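Local structure of cycloserine biosynthesis protein DcsG (Streptomyces lavendulae, 6JIL) at residues Pro104-Thr109 and Met266-Glu271; Leu90-Leu95 and Val135-Asp140; Glu186-Phe191 and Arg254-Arg259; Ala235-Ser240 and Met270-Pro275. The protein catalyses the ATP- and magnesium-dependent cyclisation of O-ureido-D-serine to the antibiotic D-cycloserine, as a monomeric ATP-grasp enzyme. All blocks are in the same frame, centred on the assembly; numbering follows the deposited sequence.

Contact 1 of 4, residues Pro104-Thr109 and Met266-Glu271. With MG (magnesium ion), chain I; MG (magnesium ion), chain H; ADP (adenosine-5'-diphosphate), chain G.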
# COMPACT_ATOMS: atom_id res chain seq x y z
N PRO A 104 -8.12 -6.43 -12.84
CA PRO A 104 -7.41 -5.55 -13.77
C PRO A 104 -6.33 -4.72 -13.08
O PRO A 104 -6.61 -3.96 -12.16
CB PRO A 104 -8.52 -4.68 -14.35
CG PRO A 104 -9.48 -4.59 -13.21
CD PRO A 104 -9.52 -6.01 -12.69
N VAL A 105 -5.09 -4.87 -13.53
CA VAL A 105 -3.99 -4.12 -12.93
C VAL A 105 -3.16 -3.42 -14.00
O VAL A 105 -3.26 -3.73 -15.18
CB VAL A 105 -3.05 -5.04 -12.13
CG1 VAL A 105 -3.83 -5.81 -11.09
CG2 VAL A 105 -2.34 -6.01 -13.05
N ILE A 106 -2.35 -2.47 -13.57
CA ILE A 106 -1.48 -1.75 -14.49
C ILE A 106 -0.46 -2.75 -15.00
O ILE A 106 0.12 -3.49 -14.22
CB ILE A 106 -0.73 -0.60 -13.76
CG1 ILE A 106 -1.70 0.51 -13.38
CG2 ILE A 106 0.40 -0.08 -14.66
CD1 ILE A 106 -1.05 1.68 -12.64
N PRO A 107 -0.27 -2.80 -16.33
CA PRO A 107 0.71 -3.74 -16.89
C PRO A 107 1.99 -3.59 -16.05
O PRO A 107 2.58 -2.51 -16.01
CB PRO A 107 0.87 -3.24 -18.32
CG PRO A 107 -0.52 -2.77 -18.65
CD PRO A 107 -0.92 -2.02 -17.40
N THR A 108 2.38 -4.67 -15.38
CA THR A 108 3.52 -4.66 -14.47
C THR A 108 4.61 -5.69 -14.75
O THR A 108 4.32 -6.88 -14.86
CB THR A 108 3.01 -4.86 -13.03
OG1 THR A 108 2.27 -3.71 -12.62
CG2 THR A 108 4.16 -5.12 -12.07
N THR A 109 5.85 -5.22 -14.85
CA THR A 109 7.01 -6.10 -15.10
C THR A 109 7.98 -6.09 -13.92
O THR A 109 8.56 -5.05 -13.59
CB THR A 109 7.77 -5.66 -16.36
OG1 THR A 109 6.98 -5.94 -17.51
CG2 THR A 109 9.11 -6.38 -16.46
N MSE A 266 -8.29 0.29 -13.06
CA MSE A 266 -7.30 -0.76 -12.83
C MSE A 266 -6.48 -0.44 -11.58
O MSE A 266 -6.19 0.72 -11.28
CB MSE A 266 -6.38 -0.95 -14.05
CG MSE A 266 -5.77 0.31 -14.64
SE MSE A 266 -4.79 -0.04 -16.30
CE MSE A 266 -6.29 -0.18 -17.51
N VAL A 267 -6.13 -1.48 -10.83
CA VAL A 267 -5.37 -1.32 -9.61
C VAL A 267 -3.98 -0.76 -9.87
O VAL A 267 -3.27 -1.21 -10.76
CB VAL A 267 -5.23 -2.67 -8.88
CG1 VAL A 267 -4.41 -2.50 -7.62
CG2 VAL A 267 -6.62 -3.23 -8.56
N LEU A 268 -3.62 0.26 -9.08
CA LEU A 268 -2.32 0.91 -9.16
C LEU A 268 -1.51 0.17 -8.10
O LEU A 268 -0.45 -0.38 -8.37
CB LEU A 268 -2.44 2.38 -8.75
CG LEU A 268 -1.30 3.38 -8.96
CD1 LEU A 268 -1.50 4.53 -7.98
CD2 LEU A 268 0.06 2.76 -8.76
N GLU A 269 -2.03 0.20 -6.87
CA GLU A 269 -1.41 -0.47 -5.75
C GLU A 269 -2.50 -0.74 -4.72
O GLU A 269 -3.59 -0.15 -4.78
CB GLU A 269 -0.28 0.36 -5.13
CG GLU A 269 -0.74 1.53 -4.27
CD GLU A 269 0.28 1.86 -3.19
OE1 GLU A 269 0.71 0.92 -2.49
OE2 GLU A 269 0.65 3.04 -3.04
N MSE A 270 -2.20 -1.62 -3.77
CA MSE A 270 -3.15 -1.99 -2.74
C MSE A 270 -2.41 -2.16 -1.42
O MSE A 270 -1.34 -2.75 -1.38
CB MSE A 270 -3.83 -3.30 -3.15
CG MSE A 270 -4.53 -4.05 -2.04
SE MSE A 270 -5.28 -5.73 -2.68
CE MSE A 270 -7.14 -5.36 -2.36
N GLU A 271 -2.97 -1.61 -0.34
CA GLU A 271 -2.34 -1.69 0.98
C GLU A 271 -3.23 -2.40 2.00
O GLU A 271 -4.30 -1.90 2.37
CB GLU A 271 -1.96 -0.29 1.47
CG GLU A 271 -0.71 0.24 0.78
CD GLU A 271 -0.46 1.70 1.07
OE1 GLU A 271 -0.53 2.11 2.25
OE2 GLU A 271 -0.18 2.45 0.12
MG MG I . 1.67 2.51 -1.10
MG MG H . 0.21 5.17 -3.61
PB ADP G . 3.74 4.05 -3.43
O1B ADP G . 2.55 5.12 -3.31
O2B ADP G . 3.44 2.83 -2.55
O3B ADP G . 5.05 4.71 -2.95
PA ADP G . 2.78 3.99 -6.01
O1A ADP G . 2.46 2.87 -6.88
O2A ADP G . 1.45 4.43 -5.27
O3A ADP G . 3.94 3.51 -4.96
O5' ADP G . 3.39 5.18 -6.91
C5' ADP G . 3.36 6.40 -6.17
C4' ADP G . 2.76 7.49 -7.06
O4' ADP G . 3.45 7.54 -8.33
C3' ADP G . 1.29 7.21 -7.36
O3' ADP G . 0.43 7.78 -6.38
C2' ADP G . 1.09 7.81 -8.75
O2' ADP G . 0.71 9.18 -8.69
C1' ADP G . 2.47 7.61 -9.42
N9 ADP G . 2.50 6.37 -10.25
C8 ADP G . 3.14 5.19 -9.96
N7 ADP G . 3.00 4.34 -10.94
C5 ADP G . 2.28 4.90 -11.92
C6 ADP G . 2.00 4.56 -13.27
N6 ADP G . 2.33 3.31 -13.77
N1 ADP G . 1.43 5.49 -14.07
C2 ADP G . 1.12 6.71 -13.62
N3 ADP G . 1.37 7.07 -12.37
C4 ADP G . 1.94 6.22 -11.49
O HOH W 1 0.93 7.48 -3.83
O HOH W 2 -2.02 5.02 -4.24
O HOH W 3 3.21 1.05 -0.21
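Ile106 lies against Val267 and Leu268, where the segment 104-109 bridges the edge strand 265-271. Its CB faces the carbonyl oxygen of Val267, and CG1 comes closer, 3.5 Å from Val267 O. CG2 branches off to the amino nitrogen N6 of the adenine. With chi2 extended (179°), CD1 runs on to 3.8 Å from Leu268 CA and 3.9 Å from ADP N6. A branched, greasy residue suits this place because CG1 lies on the strand carbonyl, while CG2 and CD1 both come near the adenine amino group. Two backbone bonds hold the segment here: Val267 N gives to Pro104 O (2.9 Å), and Ile106 N to Val267 O (3.2 Å). The selenium of Met266, present as selenomethionine, lies 4.1 Å from Ile106 CA.

Further along the strand the chain turns at Leu268 and carries acid groups to the metals. Glu269 grips one magnesium with both oxygens, and its OE2 also bonds the second magnesium (2.2 Å), so one carboxylate bridges the pair. Glu271 OE2 also binds the first ion at 2.2 Å; ADP O2B binds that ion too, and O1B and O2A the second. Around this, Val105 packs on Leu98 and Ala99 of helix 94-100, Pro104 on Val232 of helix 227-244, and Ile106 and Met266 on Val258 of strand 252-259.

Contact 2 of 4, residues Leu90-Leu95 and Val135-Asp140. With ADP (adenosine-5'-diphosphate), chain G.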
# COMPACT_ATOMS: atom_id res chain seq x y z
N LEU A 90 3.51 -6.32 1.76
CA LEU A 90 4.61 -5.36 1.70
C LEU A 90 5.51 -5.51 0.48
O LEU A 90 6.65 -5.06 0.49
CB LEU A 90 5.47 -5.45 2.97
CG LEU A 90 4.92 -4.69 4.18
CD1 LEU A 90 3.55 -5.20 4.51
CD2 LEU A 90 5.86 -4.86 5.36
N ASP A 91 4.98 -6.13 -0.57
CA ASP A 91 5.75 -6.32 -1.80
C ASP A 91 4.79 -6.24 -2.99
O ASP A 91 3.95 -7.12 -3.18
CB ASP A 91 6.47 -7.67 -1.78
CG ASP A 91 7.32 -7.91 -3.02
OD1 ASP A 91 8.23 -8.76 -2.95
OD2 ASP A 91 7.07 -7.26 -4.06
N LYS A 92 4.94 -5.19 -3.78
CA LYS A 92 4.07 -4.96 -4.93
C LYS A 92 3.98 -6.10 -5.94
O LYS A 92 3.26 -6.01 -6.93
CB LYS A 92 4.45 -3.66 -5.63
CG LYS A 92 3.99 -2.41 -4.88
CD LYS A 92 4.44 -1.14 -5.59
CE LYS A 92 3.82 0.10 -4.96
NZ LYS A 92 4.14 0.21 -3.51
N ARG A 93 4.72 -7.18 -5.69
CA ARG A 93 4.65 -8.33 -6.57
C ARG A 93 3.26 -8.96 -6.45
O ARG A 93 2.91 -9.85 -7.23
CB ARG A 93 5.74 -9.34 -6.21
CG ARG A 93 7.11 -8.93 -6.71
CD ARG A 93 8.22 -9.49 -5.85
NE ARG A 93 8.22 -10.94 -5.82
CZ ARG A 93 8.88 -11.66 -4.92
NH1 ARG A 93 9.58 -11.04 -3.98
NH2 ARG A 93 8.83 -12.98 -4.95
N TYR A 94 2.47 -8.49 -5.49
CA TYR A 94 1.12 -9.01 -5.33
C TYR A 94 0.27 -8.64 -6.54
O TYR A 94 -0.80 -9.21 -6.77
CB TYR A 94 0.48 -8.49 -4.02
CG TYR A 94 0.41 -6.98 -3.90
CD1 TYR A 94 -0.37 -6.23 -4.78
CD2 TYR A 94 1.18 -6.30 -2.96
CE1 TYR A 94 -0.37 -4.84 -4.73
CE2 TYR A 94 1.18 -4.91 -2.90
CZ TYR A 94 0.41 -4.18 -3.80
OH TYR A 94 0.46 -2.81 -3.79
N LEU A 95 0.73 -7.67 -7.34
CA LEU A 95 -0.02 -7.26 -8.53
C LEU A 95 -0.15 -8.39 -9.55
O LEU A 95 -1.09 -8.41 -10.34
CB LEU A 95 0.63 -6.05 -9.20
CG LEU A 95 0.55 -4.70 -8.49
CD1 LEU A 95 1.40 -3.70 -9.24
CD2 LEU A 95 -0.89 -4.21 -8.39
N VAL A 135 7.43 3.99 -15.56
CA VAL A 135 7.79 4.31 -14.19
C VAL A 135 8.64 3.21 -13.58
O VAL A 135 8.44 2.03 -13.86
CB VAL A 135 6.53 4.49 -13.32
CG1 VAL A 135 6.92 4.86 -11.88
CG2 VAL A 135 5.64 5.56 -13.92
N VAL A 136 9.59 3.63 -12.75
CA VAL A 136 10.46 2.70 -12.05
C VAL A 136 10.14 2.83 -10.57
O VAL A 136 9.99 3.94 -10.05
CB VAL A 136 11.96 3.03 -12.26
CG1 VAL A 136 12.81 2.20 -11.28
CG2 VAL A 136 12.36 2.76 -13.71
N LYS A 137 10.02 1.71 -9.89
CA LYS A 137 9.71 1.75 -8.47
C LYS A 137 10.06 0.42 -7.82
O LYS A 137 9.98 -0.63 -8.46
CB LYS A 137 8.22 2.02 -8.26
CG LYS A 137 7.36 0.79 -8.52
CD LYS A 137 5.87 1.04 -8.32
CE LYS A 137 5.26 1.82 -9.47
NZ LYS A 137 3.77 1.88 -9.37
N PRO A 138 10.46 0.45 -6.54
CA PRO A 138 10.80 -0.76 -5.80
C PRO A 138 9.49 -1.45 -5.44
O PRO A 138 8.47 -0.79 -5.25
CB PRO A 138 11.51 -0.22 -4.57
CG PRO A 138 10.78 1.07 -4.33
CD PRO A 138 10.69 1.65 -5.72
N THR A 139 9.50 -2.78 -5.35
CA THR A 139 8.28 -3.49 -5.01
C THR A 139 7.98 -3.32 -3.52
O THR A 139 6.84 -3.50 -3.08
CB THR A 139 8.40 -4.97 -5.28
OG1 THR A 139 9.42 -5.52 -4.45
CG2 THR A 139 8.73 -5.21 -6.74
N ASP A 140 9.02 -3.00 -2.76
CA ASP A 140 8.87 -2.83 -1.32
C ASP A 140 9.08 -1.40 -0.85
O ASP A 140 10.11 -1.07 -0.25
CB ASP A 140 9.81 -3.79 -0.56
CG ASP A 140 11.28 -3.60 -0.92
OD1 ASP A 140 12.13 -4.21 -0.23
OD2 ASP A 140 11.60 -2.87 -1.88
PB ADP G . 3.74 4.05 -3.43
O1B ADP G . 2.55 5.12 -3.31
O2B ADP G . 3.44 2.83 -2.55
O3B ADP G . 5.05 4.71 -2.95
PA ADP G . 2.78 3.99 -6.01
O1A ADP G . 2.46 2.87 -6.88
O2A ADP G . 1.45 4.43 -5.27
O3A ADP G . 3.94 3.51 -4.96
O5' ADP G . 3.39 5.18 -6.91
C5' ADP G . 3.36 6.40 -6.17
C4' ADP G . 2.76 7.49 -7.06
O4' ADP G . 3.45 7.54 -8.33
C3' ADP G . 1.29 7.21 -7.36
O3' ADP G . 0.43 7.78 -6.38
C2' ADP G . 1.09 7.81 -8.75
O2' ADP G . 0.71 9.18 -8.69
C1' ADP G . 2.47 7.61 -9.42
N9 ADP G . 2.50 6.37 -10.25
C8 ADP G . 3.14 5.19 -9.96
N7 ADP G . 3.00 4.34 -10.94
C5 ADP G . 2.28 4.90 -11.92
C6 ADP G . 2.00 4.56 -13.27
N6 ADP G . 2.33 3.31 -13.77
N1 ADP G . 1.43 5.49 -14.07
C2 ADP G . 1.12 6.71 -13.62
N3 ADP G . 1.37 7.07 -12.37
C4 ADP G . 1.94 6.22 -11.49
O HOH W 4 4.86 -2.03 -1.35
O HOH W 5 6.84 0.75 -4.09
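The carboxylate of Asp91 lies side by side with Thr139, its OD2 2.9 Å from Thr139 OG1. Asp91 OD1 forms a salt bridge with Arg93 NH1, though that hydrogen bond is weak. The other flat group, the Tyr94 ring, has Lys92 CA 3.5 Å above one face, offset toward the rim; its hydroxyl reaches the strand 265-271 at Met270 N. Between these groups the backbones join: Lys92 N gives a nearly straight bond (173°) to Thr139 O, 2.6 Å away, fixing where the lysine chain leaves.

From there two lysines cross at about a right angle, their CD atoms 3.8 Å apart. Lys92 runs extended and bends only at its last torsion (chi4 57°), which carries NZ to ADP O2B at 2.9 Å. Two waters also accept from it and donate in turn to Pro138 O and Thr139 O. Lys137 bends earlier, at chi3, and its NZ gives to both O1A and N7 of ADP, 3.0 Å each, and to Gln175 OE1. Lysine suits both ATP-binding positions: its long chain spans from backbone to phosphate, and its ammonium can serve several acceptors. Charge on the two phosphates is thus met from two directions, which would be expected to offset the negative charge of the diphosphate.

Contact 3 of 4, residues Glu186-Phe191 and Arg254-Arg259. With ADP (adenosine-5'-diphosphate), chain G.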
# COMPACT_ATOMS: atom_id res chain seq x y z
N GLU A 186 -5.75 9.69 -9.13
CA GLU A 186 -6.15 8.32 -8.81
C GLU A 186 -7.24 8.35 -7.74
O GLU A 186 -7.44 9.37 -7.08
CB GLU A 186 -4.94 7.54 -8.29
CG GLU A 186 -4.66 7.79 -6.82
CD GLU A 186 -3.27 7.36 -6.39
OE1 GLU A 186 -3.12 6.90 -5.25
OE2 GLU A 186 -2.32 7.50 -7.20
N THR A 187 -7.92 7.22 -7.56
CA THR A 187 -8.96 7.13 -6.54
C THR A 187 -8.60 6.01 -5.57
O THR A 187 -8.36 4.87 -5.98
CB THR A 187 -10.34 6.85 -7.17
OG1 THR A 187 -10.62 7.85 -8.16
CG2 THR A 187 -11.43 6.90 -6.11
N ASP A 188 -8.53 6.36 -4.28
CA ASP A 188 -8.18 5.41 -3.23
C ASP A 188 -9.40 5.03 -2.39
O ASP A 188 -9.93 5.86 -1.65
CB ASP A 188 -7.09 6.02 -2.34
CG ASP A 188 -5.77 6.26 -3.08
OD1 ASP A 188 -5.75 6.15 -4.33
OD2 ASP A 188 -4.76 6.57 -2.42
N LEU A 189 -9.83 3.77 -2.50
CA LEU A 189 -11.00 3.29 -1.77
C LEU A 189 -10.62 2.53 -0.50
O LEU A 189 -9.73 1.69 -0.50
CB LEU A 189 -11.85 2.38 -2.65
CG LEU A 189 -12.54 2.93 -3.91
CD1 LEU A 189 -11.50 3.26 -4.98
CD2 LEU A 189 -13.52 1.89 -4.45
N THR A 190 -11.33 2.82 0.59
CA THR A 190 -11.07 2.17 1.86
C THR A 190 -12.20 1.20 2.19
O THR A 190 -13.38 1.53 2.08
CB THR A 190 -10.95 3.21 2.97
OG1 THR A 190 -9.77 3.98 2.75
CG2 THR A 190 -10.87 2.54 4.32
N PHE A 191 -11.82 -0.01 2.59
CA PHE A 191 -12.78 -1.05 2.94
C PHE A 191 -12.57 -1.57 4.35
O PHE A 191 -11.45 -1.60 4.86
CB PHE A 191 -12.66 -2.24 1.99
CG PHE A 191 -13.26 -2.01 0.64
CD1 PHE A 191 -12.72 -1.09 -0.24
CD2 PHE A 191 -14.36 -2.78 0.22
CE1 PHE A 191 -13.25 -0.94 -1.52
CE2 PHE A 191 -14.89 -2.63 -1.05
CZ PHE A 191 -14.34 -1.71 -1.93
N ARG A 254 -6.90 -0.67 1.51
CA ARG A 254 -7.11 0.44 0.61
C ARG A 254 -6.67 -0.05 -0.76
O ARG A 254 -5.61 -0.65 -0.91
CB ARG A 254 -6.26 1.65 1.02
CG ARG A 254 -6.75 2.96 0.40
CD ARG A 254 -5.83 4.15 0.69
NE ARG A 254 -4.62 4.12 -0.11
CZ ARG A 254 -3.40 3.88 0.38
NH1 ARG A 254 -3.23 3.66 1.67
NH2 ARG A 254 -2.36 3.86 -0.44
N VAL A 255 -7.51 0.20 -1.76
CA VAL A 255 -7.21 -0.20 -3.12
C VAL A 255 -7.15 1.07 -3.95
O VAL A 255 -8.14 1.80 -4.03
CB VAL A 255 -8.32 -1.11 -3.67
CG1 VAL A 255 -7.95 -1.59 -5.06
CG2 VAL A 255 -8.51 -2.29 -2.73
N ASP A 256 -5.99 1.34 -4.55
CA ASP A 256 -5.83 2.53 -5.36
C ASP A 256 -6.04 2.22 -6.84
O ASP A 256 -5.40 1.33 -7.41
CB ASP A 256 -4.45 3.15 -5.11
CG ASP A 256 -4.17 3.38 -3.63
OD1 ASP A 256 -5.12 3.72 -2.87
OD2 ASP A 256 -3.01 3.22 -3.21
N LEU A 257 -6.95 2.98 -7.46
CA LEU A 257 -7.32 2.79 -8.86
C LEU A 257 -6.95 3.94 -9.77
O LEU A 257 -6.96 5.10 -9.36
CB LEU A 257 -8.83 2.58 -8.97
CG LEU A 257 -9.43 1.21 -8.68
CD1 LEU A 257 -8.65 0.49 -7.62
CD2 LEU A 257 -10.89 1.40 -8.28
N VAL A 258 -6.64 3.61 -11.02
CA VAL A 258 -6.33 4.60 -12.04
C VAL A 258 -7.18 4.27 -13.26
O VAL A 258 -7.63 3.14 -13.43
CB VAL A 258 -4.82 4.61 -12.42
CG1 VAL A 258 -4.00 5.10 -11.24
CG2 VAL A 258 -4.37 3.22 -12.85
N ARG A 259 -7.41 5.27 -14.11
CA ARG A 259 -8.23 5.10 -15.31
C ARG A 259 -7.42 4.69 -16.53
O ARG A 259 -6.48 5.37 -16.91
CB ARG A 259 -8.97 6.41 -15.63
CG ARG A 259 -9.75 7.01 -14.46
CD ARG A 259 -10.39 8.37 -14.80
NE ARG A 259 -11.56 8.27 -15.67
CZ ARG A 259 -11.51 8.23 -17.00
NH1 ARG A 259 -10.34 8.28 -17.64
NH2 ARG A 259 -12.63 8.13 -17.70
PB ADP G . 3.74 4.05 -3.43
O1B ADP G . 2.55 5.12 -3.31
O2B ADP G . 3.44 2.83 -2.55
O3B ADP G . 5.05 4.71 -2.95
PA ADP G . 2.78 3.99 -6.01
O1A ADP G . 2.46 2.87 -6.88
O2A ADP G . 1.45 4.43 -5.27
O3A ADP G . 3.94 3.51 -4.96
O5' ADP G . 3.39 5.18 -6.91
C5' ADP G . 3.36 6.40 -6.17
C4' ADP G . 2.76 7.49 -7.06
O4' ADP G . 3.45 7.54 -8.33
C3' ADP G . 1.29 7.21 -7.36
O3' ADP G . 0.43 7.78 -6.38
C2' ADP G . 1.09 7.81 -8.75
O2' ADP G . 0.71 9.18 -8.69
C1' ADP G . 2.47 7.61 -9.42
N9 ADP G . 2.50 6.37 -10.25
C8 ADP G . 3.14 5.19 -9.96
N7 ADP G . 3.00 4.34 -10.94
C5 ADP G . 2.28 4.90 -11.92
C6 ADP G . 2.00 4.56 -13.27
N6 ADP G . 2.33 3.31 -13.77
N1 ADP G . 1.43 5.49 -14.07
C2 ADP G . 1.12 6.71 -13.62
N3 ADP G . 1.37 7.07 -12.37
C4 ADP G . 1.94 6.22 -11.49
O HOH W 6 -9.49 6.28 -10.86
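Thr187 and Leu257 exchange two backbone hydrogen bonds, Thr187 N to Leu257 O at 2.9 Å and Leu257 N to Thr187 O at 2.8 Å, and Leu189 and Val255 repeat the pattern. Strands 186-192 and 252-259 are thereby central neighbours in the antiparallel sheet of the ATP-grasp fold, running 159° apart. The non-hydrogen-bonded pair Asp188-Asp256 lies between them and Thr190-Arg254 just beyond; both send their side chains to the face that looks at the nucleotide.

There the charges cluster. Arg254, an inferred active-site residue, reaches forward along its own strand to Asp256: CG is anti to the backbone N (chi1 -162°) and the bend at chi3 brings the guanidinium alongside the Asp256 carboxylate. NH2 binds the syn lone pair of Asp256 OD2 at 2.9 Å, with that oxygen 23° out of the guanidinium plane. Asp188 adds a weak link across the strands, its OD2 3.4 Å from Arg254 NE. The arginine, paired with both acids, would be expected to ease their mutual repulsion, and its NH1 has further partners in Ser276 O and Glu271. An arginine suits the spot because it can serve several acceptors at once.

The opposite face, with Thr187, Leu189, Val255 and Leu257, is largely apolar. Leu189 CD1 meets Leu257 CD2 at 3.8 Å, the two side chains crossing at about a right angle, while Phe191 and Leu257 reach helix 227-244. At the end of strand 186-192 nearest the ligand, Glu186 packs its CB on Val258 CG1, and its OE2 accepts from the ribose hydroxyl O3' of ADP at 2.9 Å.

Contact 4 of 4, residues Ala235-Ser240 and Met270-Pro275. With MG (magnesium ion), chain I.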
# COMPACT_ATOMS: atom_id res chain seq x y z
N ALA A 235 -12.95 -6.81 -5.85
CA ALA A 235 -12.42 -8.02 -6.50
C ALA A 235 -10.99 -8.21 -6.05
O ALA A 235 -10.56 -9.33 -5.78
CB ALA A 235 -12.48 -7.88 -8.01
N ALA A 236 -10.25 -7.10 -5.98
CA ALA A 236 -8.86 -7.14 -5.55
C ALA A 236 -8.77 -7.71 -4.14
O ALA A 236 -7.89 -8.51 -3.84
CB ALA A 236 -8.27 -5.74 -5.60
N LEU A 237 -9.69 -7.29 -3.27
CA LEU A 237 -9.71 -7.76 -1.88
C LEU A 237 -10.08 -9.24 -1.82
O LEU A 237 -9.46 -10.02 -1.08
CB LEU A 237 -10.70 -6.94 -1.06
CG LEU A 237 -10.30 -5.48 -0.77
CD1 LEU A 237 -11.45 -4.72 -0.13
CD2 LEU A 237 -9.09 -5.48 0.16
N ALA A 238 -11.08 -9.64 -2.59
CA ALA A 238 -11.50 -11.03 -2.60
C ALA A 238 -10.37 -11.91 -3.13
O ALA A 238 -10.14 -13.01 -2.64
CB ALA A 238 -12.76 -11.20 -3.45
N ALA A 239 -9.64 -11.41 -4.13
CA ALA A 239 -8.53 -12.16 -4.70
C ALA A 239 -7.45 -12.36 -3.64
O ALA A 239 -6.79 -13.40 -3.60
CB ALA A 239 -7.96 -11.41 -5.90
N SER A 240 -7.28 -11.35 -2.79
CA SER A 240 -6.28 -11.42 -1.72
C SER A 240 -6.71 -12.44 -0.68
O SER A 240 -5.90 -13.23 -0.21
CB SER A 240 -6.13 -10.05 -1.05
OG SER A 240 -5.74 -9.07 -2.00
N MSE A 270 -2.20 -1.62 -3.77
CA MSE A 270 -3.15 -1.99 -2.74
C MSE A 270 -2.41 -2.16 -1.42
O MSE A 270 -1.34 -2.75 -1.38
CB MSE A 270 -3.83 -3.30 -3.15
CG MSE A 270 -4.53 -4.05 -2.04
SE MSE A 270 -5.28 -5.73 -2.68
CE MSE A 270 -7.14 -5.36 -2.36
N GLU A 271 -2.97 -1.61 -0.34
CA GLU A 271 -2.34 -1.69 0.98
C GLU A 271 -3.23 -2.40 2.00
O GLU A 271 -4.30 -1.90 2.37
CB GLU A 271 -1.96 -0.29 1.47
CG GLU A 271 -0.71 0.24 0.78
CD GLU A 271 -0.46 1.70 1.07
OE1 GLU A 271 -0.53 2.11 2.25
OE2 GLU A 271 -0.18 2.45 0.12
N LEU A 272 -2.75 -3.54 2.47
CA LEU A 272 -3.50 -4.35 3.42
C LEU A 272 -2.84 -4.50 4.78
O LEU A 272 -3.49 -4.91 5.75
CB LEU A 272 -3.72 -5.73 2.82
CG LEU A 272 -4.19 -5.67 1.37
CD1 LEU A 272 -4.34 -7.06 0.83
CD2 LEU A 272 -5.51 -4.90 1.30
N CYS A 273 -1.56 -4.17 4.86
CA CYS A 273 -0.82 -4.30 6.11
C CYS A 273 -0.88 -3.06 6.98
O CYS A 273 -1.43 -3.11 8.08
CB CYS A 273 0.63 -4.65 5.83
SG CYS A 273 1.60 -4.88 7.32
N GLU A 274 -0.30 -1.97 6.50
CA GLU A 274 -0.29 -0.70 7.23
C GLU A 274 -0.70 0.46 6.31
O GLU A 274 0.09 1.35 6.03
CB GLU A 274 1.11 -0.45 7.80
CG GLU A 274 2.25 -0.91 6.91
CD GLU A 274 2.14 -0.39 5.49
OE1 GLU A 274 1.24 -0.84 4.75
OE2 GLU A 274 2.96 0.47 5.11
N PRO A 275 -1.95 0.46 5.84
CA PRO A 275 -2.44 1.50 4.95
C PRO A 275 -2.88 2.81 5.58
O PRO A 275 -3.37 2.86 6.71
CB PRO A 275 -3.63 0.84 4.29
CG PRO A 275 -4.23 0.10 5.47
CD PRO A 275 -3.01 -0.55 6.07
MG MG I . 1.67 2.51 -1.10
O HOH W 3 3.21 1.05 -0.21
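Met270, modelled as selenomethionine, drives its side chain into helix 227-244 and makes the dense part of this contact. CG anti to the backbone N (chi1 163°) directs the chain at the helix, bringing the selenium to 3.4 Å from Ser240 OG, and a bend at the last torsion turns the methyl CE to 3.5 Å from Ala236 CB. A small alanine at that point lets the long, unbranched residue come up against the helix backbone. Ser240 suits its place too: its OG gives to Ala236 O at 2.9 Å, while its own backbone N reaches the same oxygen from the opposite face, so the hydroxyl is satisfied within the helix.

The helix lies on the antiparallel sheet of the ATP-grasp fold. Leu272, just past the strand, continues the apolar seam, touching Leu237 CD2 with its CD2 at 3.8 Å and Ser240 OG with its CD1 at 3.7 Å. Leu85 and Trp88 of helix 83-89 also touch this leucine.

The outer part is different. Ala238 is exposed and points away from the strand. Along the strand side, alternation turns Glu271 from the helix toward the magnesium, and Pro275 beyond it rests on Cys252 and Arg254.

Contacts 1 and 4 share Met270 and Glu271: strand 265-271 sends one residue into helix 227-244 and the next to the magnesium. Contact 3 lies alongside in the same sheet, and Arg254 NH2 reaches Glu271 OE2 at 2.7 Å, joining its charge network to a metal ligand. Contact 2 joins the start of helix 94-100 to strand 133-138 of another sheet; its Tyr94 OH lies 2.9 Å from Met270 N, a probable hydrogen bond. Contacts 2 and 3 do not touch; their nearest atoms are about 7 Å apart, and ADP spans the interval, met also by contact 1. Together the first three contacts hold adenine, ribose and phosphates, while contact 4 backs the metal-bearing strand.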